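Local structure of adenylyl-sulfate kinase 1, chloroplastic (Arabidopsis thaliana, 3UIE) at residues T40-L49 against P181-L192; G53-G61 against F93-L104. The protein transfers a phosphate from ATP to the 3'-hydroxyl of adenosine 5'-phosphosulfate, making the activated sulfate donor 3'-phosphoadenylyl sulfate in the chloroplast. All coordinates share one frame; numbering follows the deposited sequence. Where two conformers were deposited one is given.

Contact 1: residues T40-L49 against P181-L192. With ANP (phosphoaminophosphonic acid-adenylate ester), chain E.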
loop_
_atom_site.group_PDB
_atom_site.type_symbol
_atom_site.label_atom_id
_atom_site.label_comp_id
_atom_site.label_asym_id
_atom_site.label_seq_id
_atom_site.Cartn_x
_atom_site.Cartn_y
_atom_site.Cartn_z
ATOM N N THR A 40 9.265 -16.395 7.964
ATOM C CA THR A 40 9.081 -16.977 9.280
ATOM C C THR A 40 9.309 -15.924 10.366
ATOM O O THR A 40 8.545 -15.822 11.336
ATOM C CB THR A 40 10.009 -18.161 9.476
ATOM O OG1 THR A 40 9.664 -19.177 8.523
ATOM C CG2 THR A 40 9.859 -18.699 10.873
ATOM N N LEU A 41 10.364 -15.142 10.195
ATOM C CA LEU A 41 10.636 -14.022 11.089
ATOM C C LEU A 41 9.523 -12.964 11.010
ATOM O O LEU A 41 9.054 -12.461 12.034
ATOM C CB LEU A 41 11.980 -13.386 10.758
ATOM C CG LEU A 41 12.150 -12.070 11.527
ATOM C CD1 LEU A 41 12.347 -12.333 13.014
ATOM C CD2 LEU A 41 13.273 -11.241 10.949
ATOM N N ALA A 42 9.098 -12.621 9.799
ATOM C CA ALA A 42 8.029 -11.628 9.661
ATOM C C ALA A 42 6.760 -12.030 10.425
ATOM O O ALA A 42 6.153 -11.210 11.094
ATOM C CB ALA A 42 7.715 -11.352 8.187
ATOM N N CYS A 43 6.365 -13.288 10.303
ATOM C CA CYS A 43 5.196 -13.786 11.017
ATOM C C CYS A 43 5.398 -13.708 12.522
ATOM O O CYS A 43 4.554 -13.174 13.235
ATOM C CB CYS A 43 4.855 -15.222 10.594
ATOM S SG CYS A 43 4.196 -15.383 8.907
ATOM N N ALA A 44 6.521 -14.237 13.012
ATOM C CA ALA A 44 6.787 -14.233 14.450
ATOM C C ALA A 44 6.719 -12.805 14.996
ATOM O O ALA A 44 6.128 -12.563 16.049
ATOM C CB ALA A 44 8.155 -14.871 14.765
ATOM N N LEU A 45 7.318 -11.868 14.270
ATOM C CA LEU A 45 7.316 -10.463 14.663
ATOM C C LEU A 45 5.895 -9.895 14.717
ATOM O O LEU A 45 5.505 -9.241 15.685
ATOM C CB LEU A 45 8.191 -9.654 13.694
ATOM C CG LEU A 45 8.316 -8.147 13.859
ATOM C CD1 LEU A 45 8.806 -7.787 15.267
ATOM C CD2 LEU A 45 9.278 -7.601 12.803
ATOM N N ASN A 46 5.118 -10.160 13.673
ATOM C CA ASN A 46 3.745 -9.679 13.592
ATOM C C ASN A 46 2.935 -10.231 14.761
ATOM O O ASN A 46 2.196 -9.505 15.415
ATOM C CB ASN A 46 3.152 -10.140 12.266
ATOM C CG ASN A 46 1.787 -9.521 11.964
ATOM O OD1 ASN A 46 1.341 -8.599 12.632
ATOM N ND2 ASN A 46 1.138 -10.038 10.944
ATOM N N GLN A 47 3.106 -11.515 15.046
ATOM C CA GLN A 47 2.359 -12.134 16.130
ATOM C C GLN A 47 2.673 -11.456 17.461
ATOM O O GLN A 47 1.782 -11.179 18.262
ATOM C CB GLN A 47 2.707 -13.618 16.213
ATOM C CG GLN A 47 2.172 -14.286 17.449
ATOM C CD GLN A 47 0.708 -14.639 17.321
ATOM O OE1 GLN A 47 0.077 -14.366 16.297
ATOM N NE2 GLN A 47 0.157 -15.257 18.360
ATOM N N MET A 48 3.958 -11.200 17.685
ATOM C CA MET A 48 4.435 -10.637 18.944
ATOM C C MET A 48 3.965 -9.186 19.094
ATOM O O MET A 48 3.532 -8.767 20.172
ATOM C CB MET A 48 5.966 -10.720 18.980
ATOM C CG MET A 48 6.618 -10.301 20.277
ATOM S SD MET A 48 8.394 -10.729 20.224
ATOM C CE MET A 48 8.285 -12.498 20.048
ATOM N N LEU A 49 4.030 -8.420 18.010
ATOM C CA LEU A 49 3.612 -7.024 18.066
ATOM C C LEU A 49 2.100 -6.918 18.235
ATOM O O LEU A 49 1.606 -6.091 18.995
ATOM C CB LEU A 49 4.054 -6.276 16.809
ATOM C CG LEU A 49 5.558 -6.001 16.774
ATOM C CD1 LEU A 49 5.979 -5.536 15.388
ATOM C CD2 LEU A 49 5.952 -4.987 17.846
ATOM N N PRO A 181 12.827 -18.457 15.629
ATOM C CA PRO A 181 12.097 -17.296 15.109
ATOM C C PRO A 181 11.565 -16.423 16.246
ATOM O O PRO A 181 11.581 -15.203 16.142
ATOM C CB PRO A 181 10.953 -17.936 14.336
ATOM C CG PRO A 181 11.492 -19.267 13.897
ATOM C CD PRO A 181 12.358 -19.724 15.042
ATOM N N ILE A 182 11.101 -17.036 17.329
ATOM C CA ILE A 182 10.596 -16.245 18.451
ATOM C C ILE A 182 11.708 -15.427 19.100
ATOM O O ILE A 182 11.520 -14.246 19.396
ATOM C CB ILE A 182 9.880 -17.114 19.511
ATOM C CG1 ILE A 182 8.546 -17.629 18.961
ATOM C CG2 ILE A 182 9.593 -16.302 20.756
ATOM C CD1 ILE A 182 7.807 -18.534 19.943
ATOM N N GLU A 183 12.867 -16.038 19.323
ATOM C CA GLU A 183 13.949 -15.276 19.926
ATOM C C GLU A 183 14.346 -14.155 18.990
ATOM O O GLU A 183 14.601 -13.039 19.434
ATOM C CB GLU A 183 15.168 -16.135 20.291
ATOM C CG GLU A 183 16.309 -15.294 20.860
ATOM C CD GLU A 183 17.346 -16.102 21.627
ATOM O OE1 GLU A 183 17.412 -17.340 21.462
ATOM O OE2 GLU A 183 18.086 -15.477 22.416
ATOM N N MET A 184 14.379 -14.436 17.692
ATOM C CA MET A 184 14.737 -13.378 16.742
ATOM C C MET A 184 13.729 -12.234 16.728
ATOM O O MET A 184 14.120 -11.069 16.648
ATOM C CB MET A 184 14.944 -13.934 15.339
ATOM C CG MET A 184 16.210 -14.766 15.220
ATOM S SD MET A 184 16.526 -15.280 13.524
ATOM C CE MET A 184 15.032 -16.099 13.117
ATOM N N ALA A 185 12.437 -12.556 16.787
ATOM C CA ALA A 185 11.424 -11.513 16.860
ATOM C C ALA A 185 11.581 -10.713 18.147
ATOM O O ALA A 185 11.369 -9.502 18.159
ATOM C CB ALA A 185 9.998 -12.113 16.739
ATOM N N GLU A 186 11.973 -11.376 19.230
ATOM C CA GLU A 186 12.161 -10.666 20.492
ATOM C C GLU A 186 13.247 -9.605 20.338
ATOM O O GLU A 186 13.113 -8.506 20.867
ATOM C CB GLU A 186 12.512 -11.610 21.639
ATOM C CG GLU A 186 11.331 -12.414 22.153
ATOM C CD GLU A 186 11.754 -13.497 23.139
ATOM O OE1 GLU A 186 12.914 -13.471 23.605
ATOM O OE2 GLU A 186 10.934 -14.381 23.440
ATOM N N LYS A 187 14.309 -9.938 19.606
ATOM C CA LYS A 187 15.416 -9.004 19.401
ATOM C C LYS A 187 14.953 -7.796 18.582
ATOM O O LYS A 187 15.315 -6.659 18.886
ATOM C CB LYS A 187 16.602 -9.695 18.716
ATOM C CG LYS A 187 17.234 -10.801 19.533
ATOM C CD LYS A 187 18.407 -11.428 18.787
ATOM C CE LYS A 187 19.119 -12.467 19.642
ATOM N NZ LYS A 187 19.775 -11.826 20.821
ATOM N N VAL A 188 14.148 -8.038 17.547
ATOM C CA VAL A 188 13.584 -6.952 16.760
ATOM C C VAL A 188 12.629 -6.116 17.600
ATOM O O VAL A 188 12.668 -4.902 17.544
ATOM C CB VAL A 188 12.891 -7.456 15.471
ATOM C CG1 VAL A 188 12.288 -6.295 14.702
ATOM C CG2 VAL A 188 13.916 -8.198 14.613
ATOM N N VAL A 189 11.786 -6.756 18.398
ATOM C CA VAL A 189 10.811 -5.988 19.174
ATOM C C VAL A 189 11.532 -5.131 20.210
ATOM O O VAL A 189 11.199 -3.964 20.410
ATOM C CB VAL A 189 9.782 -6.905 19.871
ATOM C CG1 VAL A 189 9.035 -6.140 20.967
ATOM C CG2 VAL A 189 8.787 -7.459 18.846
ATOM N N GLY A 190 12.534 -5.716 20.860
ATOM C CA GLY A 190 13.333 -4.972 21.821
ATOM C C GLY A 190 13.968 -3.753 21.190
ATOM O O GLY A 190 14.019 -2.688 21.792
ATOM N N TYR A 191 14.461 -3.907 19.971
ATOM C CA TYR A 191 15.069 -2.800 19.249
ATOM C C TYR A 191 14.027 -1.712 18.957
ATOM O O TYR A 191 14.268 -0.524 19.207
ATOM C CB TYR A 191 15.730 -3.307 17.964
ATOM C CG TYR A 191 16.305 -2.231 17.072
ATOM C CD1 TYR A 191 17.676 -1.930 17.092
ATOM C CD2 TYR A 191 15.487 -1.531 16.193
ATOM C CE1 TYR A 191 18.201 -0.939 16.259
ATOM C CE2 TYR A 191 15.997 -0.546 15.371
ATOM C CZ TYR A 191 17.341 -0.254 15.402
ATOM O OH TYR A 191 17.807 0.726 14.561
ATOM N N LEU A 192 12.865 -2.119 18.448
ATOM C CA LEU A 192 11.802 -1.158 18.133
ATOM C C LEU A 192 11.348 -0.451 19.406
ATOM O O LEU A 192 11.104 0.757 19.410
ATOM C CB LEU A 192 10.612 -1.857 17.468
ATOM C CG LEU A 192 10.934 -2.471 16.101
ATOM C CD1 LEU A 192 9.778 -3.321 15.573
ATOM C CD2 LEU A 192 11.351 -1.390 15.094
HETATM P PG ANP E . 11.754 -17.147 0.361
HETATM O O1G ANP E . 11.916 -18.171 -0.873
HETATM O O2G ANP E . 10.251 -16.865 0.459
HETATM O O3G ANP E . 12.542 -15.889 0.084
HETATM P PB ANP E . 12.272 -17.137 3.252
HETATM O O1B ANP E . 10.853 -16.554 3.583
HETATM O O2B ANP E . 13.514 -16.253 3.521
HETATM N N3B ANP E . 12.175 -17.977 1.769
HETATM P PA ANP E . 11.087 -19.055 5.096
HETATM O O1A ANP E . 9.994 -19.557 4.221
HETATM O O2A ANP E . 10.619 -18.125 6.167
HETATM O O3A ANP E . 12.211 -18.464 4.172
HETATM O "O5'" ANP E . 11.848 -20.253 5.789
HETATM C "C5'" ANP E . 12.390 -21.310 5.074
HETATM C "C4'" ANP E . 12.484 -22.528 5.804
HETATM O "O4'" ANP E . 13.458 -22.394 6.886
HETATM C "C3'" ANP E . 11.175 -22.776 6.417
HETATM O "O3'" ANP E . 10.755 -24.092 6.127
HETATM C "C2'" ANP E . 11.352 -22.591 7.850
HETATM O "O2'" ANP E . 10.750 -23.623 8.582
HETATM C "C1'" ANP E . 12.814 -22.623 8.087
HETATM N N9 ANP E . 13.172 -21.622 9.103
HETATM C C8 ANP E . 12.708 -20.366 9.119
HETATM N N7 ANP E . 13.238 -19.754 10.169
HETATM C C5 ANP E . 14.032 -20.622 10.824
HETATM C C6 ANP E . 14.807 -20.509 11.969
HETATM N N6 ANP E . 14.841 -19.250 12.700
HETATM N N1 ANP E . 15.505 -21.580 12.376
HETATM C C2 ANP E . 15.455 -22.737 11.689
HETATM N N3 ANP E . 14.720 -22.879 10.594
HETATM C C4 ANP E . 13.995 -21.832 10.140
#
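M48 packs against A185, V189, E186 and I182 as a knob in a hole, an interlock between segment 40-49, on the helix that begins in the P-loop, and helix 181-192. The segments cross at -61°, with axes 8.4 Å apart at closest approach. The M48 chain runs extended and then bends at chi3 (-61°), which turns CE back among I182, A185 and E186, while SD meets CG2 of V189 at 3.6 Å.

Other apolar contacts continue along the interface. The small A185 lets the backbones approach, its CA 4.8 Å from that of L45. CD1 of L45 reaches CG2 of V189 at 3.6 Å, and both L45 methyls border V188 CG1; L41 lays CD1 against CB of M184.

Polar bonding is concentrated at the nucleotide. The ATP analogue's alpha-phosphate oxygen O2A accepts two bonds from T40, one from N and one from OG1, each 2.8 Å long. With OG1 directed to the phosphate, CG2 of T40 presses on CG of P181 at 3.5 Å, a tight fit.

The chemistry thus implies a division of labour: close-fitting apolar surfaces join the helices, whereas directional bonds hold the phosphate.

Contact 2: residues G53-G61 against F93-L104. With ADX (adenosine-5'-phosphosulfate), chain D.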
loop_
_atom_site.group_PDB
_atom_site.type_symbol
_atom_site.label_atom_id
_atom_site.label_comp_id
_atom_site.label_asym_id
_atom_site.label_seq_id
_atom_site.Cartn_x
_atom_site.Cartn_y
_atom_site.Cartn_z
ATOM N N GLY A 53 -0.542 -5.171 21.178
ATOM C CA GLY A 53 -1.525 -4.190 20.744
ATOM C C GLY A 53 -1.017 -3.256 19.659
ATOM O O GLY A 53 -1.545 -2.166 19.465
ATOM N N LYS A 54 0.015 -3.676 18.937
ATOM C CA LYS A 54 0.539 -2.838 17.856
ATOM C C LYS A 54 0.089 -3.376 16.491
ATOM O O LYS A 54 0.014 -4.588 16.287
ATOM C CB LYS A 54 2.062 -2.754 17.928
ATOM C CG LYS A 54 2.583 -2.409 19.328
ATOM C CD LYS A 54 2.104 -1.033 19.767
ATOM C CE LYS A 54 2.179 -0.866 21.271
ATOM N NZ LYS A 54 1.621 0.446 21.713
ATOM N N LEU A 55 -0.179 -2.472 15.559
ATOM C CA LEU A 55 -0.695 -2.855 14.252
ATOM C C LEU A 55 0.424 -2.931 13.233
ATOM O O LEU A 55 1.090 -1.923 12.955
ATOM C CB LEU A 55 -1.748 -1.850 13.783
ATOM C CG LEU A 55 -2.411 -2.129 12.434
ATOM C CD1 LEU A 55 -3.075 -3.494 12.437
ATOM C CD2 LEU A 55 -3.428 -1.025 12.110
ATOM N N CYS A 56 0.630 -4.131 12.691
ATOM C CA CYS A 56 1.658 -4.398 11.682
ATOM C C CYS A 56 0.995 -4.907 10.418
ATOM O O CYS A 56 -0.121 -5.408 10.461
ATOM C CB CYS A 56 2.628 -5.487 12.148
ATOM S SG CYS A 56 3.528 -5.091 13.618
ATOM N N TYR A 57 1.691 -4.809 9.300
ATOM C CA TYR A 57 1.199 -5.430 8.075
ATOM C C TYR A 57 2.398 -5.927 7.274
ATOM O O TYR A 57 3.343 -5.181 7.064
ATOM C CB TYR A 57 0.372 -4.452 7.245
ATOM C CG TYR A 57 -0.368 -5.209 6.170
ATOM C CD1 TYR A 57 -1.472 -5.997 6.487
ATOM C CD2 TYR A 57 0.073 -5.185 4.855
ATOM C CE1 TYR A 57 -2.135 -6.725 5.500
ATOM C CE2 TYR A 57 -0.569 -5.907 3.873
ATOM C CZ TYR A 57 -1.675 -6.668 4.197
ATOM O OH TYR A 57 -2.306 -7.383 3.210
ATOM N N ILE A 58 2.340 -7.173 6.805
ATOM C CA ILE A 58 3.457 -7.784 6.093
ATOM C C ILE A 58 3.287 -7.685 4.584
ATOM O O ILE A 58 2.274 -8.117 4.044
ATOM C CB ILE A 58 3.597 -9.281 6.466
ATOM C CG1 ILE A 58 3.876 -9.437 7.961
ATOM C CG2 ILE A 58 4.723 -9.956 5.659
ATOM C CD1 ILE A 58 3.844 -10.892 8.442
ATOM N N LEU A 59 4.273 -7.096 3.917
ATOM C CA LEU A 59 4.361 -7.142 2.467
ATOM C C LEU A 59 5.371 -8.213 2.082
ATOM O O LEU A 59 6.575 -7.969 2.085
ATOM C CB LEU A 59 4.824 -5.790 1.910
ATOM C CG LEU A 59 3.945 -4.584 2.227
ATOM C CD1 LEU A 59 4.556 -3.298 1.654
ATOM C CD2 LEU A 59 2.528 -4.818 1.692
ATOM N N ASP A 60 4.880 -9.392 1.731
ATOM C CA ASP A 60 5.766 -10.496 1.393
ATOM C C ASP A 60 5.946 -10.608 -0.113
ATOM O O ASP A 60 4.974 -10.557 -0.884
ATOM C CB ASP A 60 5.217 -11.795 1.961
ATOM C CG ASP A 60 6.181 -12.953 1.780
ATOM O OD1 ASP A 60 7.102 -13.077 2.607
ATOM O OD2 ASP A 60 6.021 -13.713 0.810
ATOM N N GLY A 61 7.196 -10.750 -0.536
ATOM C CA GLY A 61 7.510 -10.795 -1.950
ATOM C C GLY A 61 6.636 -11.761 -2.715
ATOM O O GLY A 61 6.097 -11.423 -3.763
ATOM N N PHE A 93 2.342 2.704 3.898
ATOM C CA PHE A 93 1.924 2.087 5.155
ATOM C C PHE A 93 2.527 2.768 6.379
ATOM O O PHE A 93 1.852 2.956 7.399
ATOM C CB PHE A 93 2.241 0.590 5.180
ATOM C CG PHE A 93 1.157 -0.258 4.566
ATOM C CD1 PHE A 93 0.103 -0.720 5.334
ATOM C CD2 PHE A 93 1.183 -0.573 3.222
ATOM C CE1 PHE A 93 -0.902 -1.497 4.775
ATOM C CE2 PHE A 93 0.180 -1.361 2.654
ATOM C CZ PHE A 93 -0.860 -1.822 3.438
ATOM N N ALA A 94 3.811 3.094 6.296
ATOM C CA ALA A 94 4.469 3.832 7.366
ATOM C C ALA A 94 3.784 5.179 7.578
ATOM O O ALA A 94 3.612 5.632 8.713
ATOM C CB ALA A 94 5.970 4.031 7.025
ATOM N N ASP A 95 3.389 5.830 6.484
ATOM C CA ASP A 95 2.752 7.135 6.588
ATOM C C ASP A 95 1.362 6.997 7.235
ATOM O O ASP A 95 0.888 7.910 7.916
ATOM C CB ASP A 95 2.678 7.815 5.211
ATOM C CG ASP A 95 2.173 9.243 5.290
ATOM O OD1 ASP A 95 2.659 9.993 6.159
ATOM O OD2 ASP A 95 1.296 9.607 4.478
ATOM N N ALA A 96 0.752 5.828 7.074
ATOM C CA ALA A 96 -0.541 5.528 7.695
ATOM C C ALA A 96 -0.396 5.196 9.174
ATOM O O ALA A 96 -1.400 4.972 9.855
ATOM C CB ALA A 96 -1.203 4.376 6.975
ATOM N N GLY A 97 0.848 5.114 9.651
ATOM C CA GLY A 97 1.142 4.846 11.052
ATOM C C GLY A 97 1.397 3.376 11.367
ATOM O O GLY A 97 1.528 2.994 12.528
ATOM N N ILE A 98 1.444 2.551 10.325
ATOM C CA ILE A 98 1.568 1.102 10.455
ATOM C C ILE A 98 3.038 0.693 10.540
ATOM O O ILE A 98 3.882 1.318 9.915
ATOM C CB ILE A 98 0.968 0.421 9.201
ATOM C CG1 ILE A 98 -0.488 0.849 8.999
ATOM C CG2 ILE A 98 1.105 -1.083 9.285
ATOM C CD1 ILE A 98 -1.381 0.441 10.107
ATOM N N ILE A 99 3.330 -0.352 11.316
ATOM C CA ILE A 99 4.642 -0.989 11.298
ATOM C C ILE A 99 4.623 -1.954 10.129
ATOM O O ILE A 99 4.025 -3.030 10.197
ATOM C CB ILE A 99 4.928 -1.725 12.618
ATOM C CG1 ILE A 99 4.959 -0.709 13.768
ATOM C CG2 ILE A 99 6.274 -2.503 12.547
ATOM C CD1 ILE A 99 4.772 -1.305 15.156
ATOM N N CYS A 100 5.245 -1.540 9.033
ATOM C CA CYS A 100 5.182 -2.315 7.799
ATOM C C CYS A 100 6.394 -3.224 7.678
ATOM O O CYS A 100 7.526 -2.743 7.657
ATOM C CB CYS A 100 5.122 -1.363 6.592
ATOM S SG CYS A 100 4.887 -2.220 5.024
ATOM N N ILE A 101 6.158 -4.535 7.610
ATOM C CA ILE A 101 7.245 -5.498 7.520
ATOM C C ILE A 101 7.351 -5.992 6.086
ATOM O O ILE A 101 6.439 -6.638 5.588
ATOM C CB ILE A 101 6.979 -6.703 8.433
ATOM C CG1 ILE A 101 6.750 -6.230 9.876
ATOM C CG2 ILE A 101 8.146 -7.722 8.338
ATOM C CD1 ILE A 101 6.098 -7.288 10.759
ATOM N N ALA A 102 8.443 -5.649 5.410
ATOM C CA ALA A 102 8.626 -6.089 4.036
ATOM C C ALA A 102 9.567 -7.274 4.019
ATOM O O ALA A 102 10.673 -7.202 4.540
ATOM C CB ALA A 102 9.168 -4.947 3.172
ATOM N N SER A 103 9.123 -8.376 3.435
ATOM C CA SER A 103 9.905 -9.614 3.424
ATOM C C SER A 103 10.129 -10.073 1.989
ATOM O O SER A 103 9.293 -10.770 1.437
ATOM C CB SER A 103 9.163 -10.697 4.218
ATOM O OG SER A 103 9.749 -11.987 4.068
ATOM N N LEU A 104 11.230 -9.644 1.387
ATOM C CA LEU A 104 11.527 -9.900 -0.017
ATOM C C LEU A 104 12.997 -10.253 -0.080
ATOM O O LEU A 104 13.786 -9.714 0.697
ATOM C CB LEU A 104 11.357 -8.612 -0.819
ATOM C CG LEU A 104 10.136 -8.142 -1.589
ATOM C CD1 LEU A 104 8.993 -7.774 -0.659
ATOM C CD2 LEU A 104 10.556 -6.936 -2.417
HETATM S SB ADX D . 12.999 -10.421 -5.331
HETATM O O1B ADX D . 12.329 -9.813 -6.446
HETATM O O2B ADX D . 14.398 -10.712 -5.721
HETATM O O3B ADX D . 13.027 -9.525 -4.158
HETATM P PA ADX D . 10.980 -11.948 -4.186
HETATM O O1A ADX D . 9.959 -10.926 -4.614
HETATM O O2A ADX D . 11.150 -11.987 -2.676
HETATM O O3A ADX D . 12.356 -11.735 -4.964
HETATM O "O5'" ADX D . 10.462 -13.349 -4.692
HETATM C "C5'" ADX D . 11.063 -14.517 -4.219
HETATM C "C4'" ADX D . 10.252 -15.705 -4.275
HETATM O "O4'" ADX D . 9.988 -16.029 -5.636
HETATM C "C3'" ADX D . 11.015 -16.836 -3.685
HETATM O "O3'" ADX D . 10.263 -17.383 -2.647
HETATM C "C2'" ADX D . 11.096 -17.824 -4.680
HETATM O "O2'" ADX D . 10.291 -18.864 -4.236
HETATM C "C1'" ADX D . 10.476 -17.305 -5.918
HETATM N N9 ADX D . 11.374 -17.355 -7.040
HETATM C C8 ADX D . 11.065 -17.793 -8.283
HETATM N N7 ADX D . 12.130 -17.614 -9.084
HETATM C C5 ADX D . 13.118 -17.061 -8.348
HETATM C C6 ADX D . 14.439 -16.659 -8.625
HETATM N N6 ADX D . 14.965 -16.800 -9.945
HETATM N N1 ADX D . 15.206 -16.133 -7.637
HETATM C C2 ADX D . 14.709 -15.988 -6.397
HETATM N N3 ADX D . 13.444 -16.364 -6.099
HETATM C C4 ADX D . 12.635 -16.893 -7.043
#
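Y57 and C100 are paired on neighbouring parallel strands of the P-loop kinase sheet, 56-60 and 99-103, which illustrate how such a sheet is zipped by alternating amides. Six backbone bonds form the ladder, the first from I99 N to L55 O, the last from G61 N to S103 O (2.9 Å).

Side chains alternate between the faces. On the face of Y57 and L59, Y57 has CG anti to its amide nitrogen (chi1 -167°), which brings the ring alongside that of F93, on helix 76-95; the planes are 5° apart but slid so that they barely overlap, Y57 CD2 lying 3.8 Å from F93 CZ. The tyrosine hydroxyl bonds to D95 of the second subunit, and F93 stacks on F93 of that subunit. L59 turns the other way, CG beside its own N (chi1 -59°), and sets CD1 3.6 Å from SG of C100. On the face of C56 and I58, CG1 of I58 approaches both CB and CD1 of I101, each at 4.2 Å.

At the substrate end, L104 curls CD1 to 3.5 Å from G61 N, beside the last rung. Replacing L104 by an alanine is likely to open a gap beside G61 N and CA, where the L104 CD1 methyl now sits. G61 CA in turn lies 3.6 Å from O1A of the sulfonucleotide. D60 caps the following helix, its OD2 bonding weakly to D62 N, while its OD1 is hydrogen-bonded to S39 OG of the ATP-binding loop.

Overall arrangement
Contact 2 is the core of the pair, with most of its touching residues buried, whereas contact 1 is partly buried and runs out to solvent at I182 and E186. Their chemistry follows their place: main-chain hydrogen bonds join the strands of contact 2, while contact 1 joins two helices by side-chain packing. Helix 38-51 leads directly into strand 56-60, and the contacts meet there, through a probable hydrogen bond from K54 N to L49 O and the packing of A42 on I58. Each reaches a ligand at one end, the ATP analogue for contact 1 and adenosine-5'-phosphosulfate for contact 2. Both also touch the second subunit; helix 38-51 carries C43, which forms the known interchain disulfide with C10 of that subunit.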